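Local coordinates for protein succinate-semialdehyde dehydrogenase (Synechococcus sp., PDB 4ITA) that probably oxidises succinic semialdehyde to succinate, using NADP+ as the hydride acceptor, as an enzyme of the aldehyde dehydrogenase family, at residues R42-F46 with S47-Q51. Numbering follows the deposited sequence.
Sequences RRTSF and SQRRQ. With EDO (1,2-ethanediol), chain S.
Arg49 reaches back from the first turn of its helix across Ser45 and Thr44, running out straight through CG and CD to NE. Starting at CB, the methylene lies beside the carbonyl oxygens of Ser45 and Phe46; CG then passes Ser45 O at 3.4 Å, and CD runs by Thr44 OG1. With CG anti to the carbonyl carbon (chi1 -58°), the chain is sent back past the loop rather than along the helix. NE gives Thr44 OG1 a nearly straight hydrogen bond of 2.9 Å (174°), lying in the guanidinium plane; the same hydroxyl also bonds Tyr41 O, so it links the end of the preceding helix to Arg49. At the tip, NH2 lies 2.9 Å from Thr44 O, while NH1 bonds Met148 O and, at 2.8 Å, O2 of an ethanediol probably from the crystallisation liquor, whose other end bonds Arg42 O weakly. CZ sits over the face of the Phe46 ring, 4.9 Å from its centroid, a cation-pi contact with the planes 62° apart. With an alanine here, the Thr44 hydroxyl and Met148 O would probably lose the N-H they receive, and the Phe46 ring its cation. The helix start is secured separately: from the N-cap, Ser45 N donates to Gln48 OE1 at 3.1 Å, above the carbonyl plane rather than on a lone pair, as in one half of a capping box, while Ser45 OG and Ser47 OG bond at 2.6 Å. Arg49 N to Ser45 O and Arg50 N to Phe46 O begin the alpha-helical bonding. The turn joins helices 24-41 and 46-62 at the surface, though Arg49 itself is buried. Phe46 and Arg50 pack on Met148 of helix 137-149, whose C-terminal carbonyl Met148 O probably favours Arg49's charge; on helix 79-103, Arg50 NE hydrogen-bonds Ala97 O and NH1 salt-bridges Glu101.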
ATOM      1  N   ARG A  42      22.221   1.918   4.764  1.00  7.76           N
ATOM      2  CA  ARG A  42      21.283   2.968   5.143  1.00 10.06           C
ATOM      3  C   ARG A  42      22.032   4.237   5.571  1.00  9.52           C
ATOM      4  O   ARG A  42      21.450   5.319   5.583  1.00 11.78           O
ATOM      5  CB  ARG A  42      20.333   2.475   6.251  1.00  9.52           C
ATOM      6  CG  ARG A  42      20.994   2.405   7.631  1.00  9.94           C
ATOM      7  CD  ARG A  42      20.273   1.509   8.639  1.00 14.94           C
ATOM      8  NE  ARG A  42      18.900   1.906   8.922  1.00 21.55           N
ATOM      9  CZ  ARG A  42      18.186   1.427   9.937  1.00 20.43           C
ATOM     10  NH1 ARG A  42      18.735   0.554  10.778  1.00 19.18           N
ATOM     11  NH2 ARG A  42      16.933   1.822  10.121  1.00 22.96           N
ATOM     12  N   ARG A  43      23.312   4.107   5.905  1.00  8.96           N
ATOM     13  CA  ARG A  43      24.128   5.246   6.332  1.00 11.66           C
ATOM     14  C   ARG A  43      24.924   5.880   5.197  1.00 12.33           C
ATOM     15  O   ARG A  43      25.577   6.906   5.401  1.00 14.22           O
ATOM     16  CB  ARG A  43      25.086   4.833   7.455  1.00 15.08           C
ATOM     17  CG  ARG A  43      24.385   4.442   8.751  1.00 17.80           C
ATOM     18  CD  ARG A  43      25.340   3.829   9.772  1.00 26.28           C
ATOM     19  NE  ARG A  43      26.285   4.799  10.325  1.00 38.34           N
ATOM     20  CZ  ARG A  43      25.995   5.659  11.298  1.00 44.33           C
ATOM     21  NH1 ARG A  43      24.777   5.689  11.827  1.00 40.62           N
ATOM     22  NH2 ARG A  43      26.923   6.500  11.739  1.00 45.26           N
ATOM     23  N   THR A  44      24.892   5.282   4.004  1.00  9.93           N
ATOM     24  CA  THR A  44      25.597   5.868   2.863  1.00 10.60           C
ATOM     25  C   THR A  44      24.957   7.173   2.426  1.00  9.38           C
ATOM     26  O   THR A  44      23.768   7.402   2.635  1.00 10.64           O
ATOM     27  CB  THR A  44      25.659   4.931   1.636  1.00 10.48           C
ATOM     28  OG1 THR A  44      24.330   4.585   1.205  1.00  8.98           O
ATOM     29  CG2 THR A  44      26.461   3.676   1.949  1.00  9.41           C
ATOM     30  N   SER A  45      25.756   8.036   1.816  1.00  9.23           N
ATOM     31  CA  SER A  45      25.227   9.284   1.295  1.00  9.10           C
ATOM     32  C   SER A  45      24.562   9.058  -0.050  1.00  7.93           C
ATOM     33  O   SER A  45      24.857   8.085  -0.763  1.00  8.99           O
ATOM     34  CB  SER A  45      26.352  10.302   1.131  1.00 10.71           C
ATOM     35  OG  SER A  45      27.244   9.870   0.120  1.00 14.40           O
ATOM     36  N   PHE A  46      23.659   9.962  -0.403  1.00  8.06           N
ATOM     37  CA  PHE A  46      23.097   9.958  -1.739  1.00  8.36           C
ATOM     38  C   PHE A  46      24.170  10.037  -2.820  1.00  7.62           C
ATOM     39  O   PHE A  46      24.003   9.459  -3.885  1.00  8.06           O
ATOM     40  CB  PHE A  46      22.076  11.085  -1.900  1.00  8.82           C
ATOM     41  CG  PHE A  46      20.759  10.794  -1.249  1.00  7.56           C
ATOM     42  CD1 PHE A  46      19.947   9.769  -1.727  1.00  7.75           C
ATOM     43  CD2 PHE A  46      20.329  11.528  -0.148  1.00  9.15           C
ATOM     44  CE1 PHE A  46      18.725   9.496  -1.128  1.00  8.75           C
ATOM     45  CE2 PHE A  46      19.105  11.260   0.457  1.00  9.79           C
ATOM     46  CZ  PHE A  46      18.302  10.240  -0.029  1.00  9.44           C
ATOM     47  N   SER A  47      25.272  10.741  -2.558  1.00  9.02           N
ATOM     48  CA  SER A  47      26.337  10.842  -3.554  1.00  8.24           C
ATOM     49  C   SER A  47      26.920   9.476  -3.903  1.00  6.90           C
ATOM     50  O   SER A  47      27.158   9.180  -5.074  1.00  8.87           O
ATOM     51  CB  SER A  47      27.443  11.786  -3.090  1.00 10.48           C
ATOM     52  OG  SER A  47      27.948  11.380  -1.836  1.00 14.00           O
ATOM     53  N   GLN A  48      27.134   8.634  -2.897  1.00  7.50           N
ATOM     54  CA  GLN A  48      27.622   7.275  -3.148  1.00  7.85           C
ATOM     55  C   GLN A  48      26.593   6.451  -3.919  1.00  6.20           C
ATOM     56  O   GLN A  48      26.929   5.800  -4.909  1.00  7.32           O
ATOM     57  CB  GLN A  48      27.987   6.563  -1.840  1.00  9.97           C
ATOM     58  CG  GLN A  48      29.297   7.020  -1.232  1.00 12.54           C
ATOM     59  CD  GLN A  48      29.175   7.404   0.240  1.00 21.13           C
ATOM     60  OE1 GLN A  48      28.462   6.761   1.019  1.00 18.33           O
ATOM     61  NE2 GLN A  48      29.874   8.468   0.623  1.00 21.05           N
ATOM     62  N   ARG A  49      25.335   6.495  -3.481  1.00  7.05           N
ATOM     63  CA  ARG A  49      24.291   5.708  -4.138  1.00  6.78           C
ATOM     64  C   ARG A  49      24.138   6.147  -5.582  1.00  8.03           C
ATOM     65  O   ARG A  49      23.991   5.321  -6.477  1.00  7.37           O
ATOM     66  CB  ARG A  49      22.961   5.860  -3.407  1.00  7.99           C
ATOM     67  CG  ARG A  49      23.016   5.457  -1.947  1.00  8.10           C
ATOM     68  CD  ARG A  49      21.695   5.741  -1.272  1.00  7.40           C
ATOM     69  NE  ARG A  49      21.851   5.728   0.173  1.00  8.93           N
ATOM     70  CZ  ARG A  49      20.917   6.122   1.025  1.00  8.89           C
ATOM     71  NH1 ARG A  49      19.742   6.545   0.587  1.00  8.72           N
ATOM     72  NH2 ARG A  49      21.171   6.087   2.323  1.00 11.58           N
ATOM     73  N   ARG A  50      24.193   7.459  -5.801  1.00  6.89           N
ATOM     74  CA  ARG A  50      24.089   8.037  -7.133  1.00  7.08           C
ATOM     75  C   ARG A  50      25.236   7.602  -8.034  1.00  7.00           C
ATOM     76  O   ARG A  50      25.030   7.277  -9.201  1.00  6.41           O
ATOM     77  CB  ARG A  50      24.070   9.563  -7.017  1.00  7.85           C
ATOM     78  CG  ARG A  50      23.982  10.292  -8.336  1.00  9.45           C
ATOM     79  CD  ARG A  50      23.920  11.803  -8.139  1.00  8.56           C
ATOM     80  NE  ARG A  50      22.770  12.200  -7.324  1.00  8.08           N
ATOM     81  CZ  ARG A  50      22.853  12.681  -6.084  1.00  8.61           C
ATOM     82  NH1 ARG A  50      21.749  12.999  -5.426  1.00  7.79           N
ATOM     83  NH2 ARG A  50      24.038  12.849  -5.504  1.00  8.60           N
ATOM     84  N   GLN A  51      26.448   7.596  -7.490  1.00  6.07           N
ATOM     85  CA  GLN A  51      27.611   7.130  -8.241  1.00  7.48           C
ATOM     86  C   GLN A  51      27.432   5.683  -8.695  1.00  6.33           C
ATOM     87  O   GLN A  51      27.648   5.347  -9.864  1.00  6.73           O
ATOM     88  CB  GLN A  51      28.869   7.239  -7.381  1.00  6.84           C
ATOM     89  CG  GLN A  51      30.084   6.635  -8.053  1.00  8.43           C
ATOM     90  CD  GLN A  51      31.225   6.370  -7.088  1.00  8.11           C
ATOM     91  OE1 GLN A  51      31.167   6.735  -5.907  1.00  9.65           O
ATOM     92  NE2 GLN A  51      32.279   5.736  -7.589  1.00  7.97           N
TER
HETATM   93  C1  EDO S 517      18.968   6.220   4.336  1.00 19.10           C
HETATM   94  O1  EDO S 517      18.837   6.284   5.768  1.00 22.71           O
HETATM   95  C2  EDO S 517      18.524   7.500   3.634  1.00 15.37           C
HETATM   96  O2  EDO S 517      17.764   7.210   2.448  1.00 18.56           O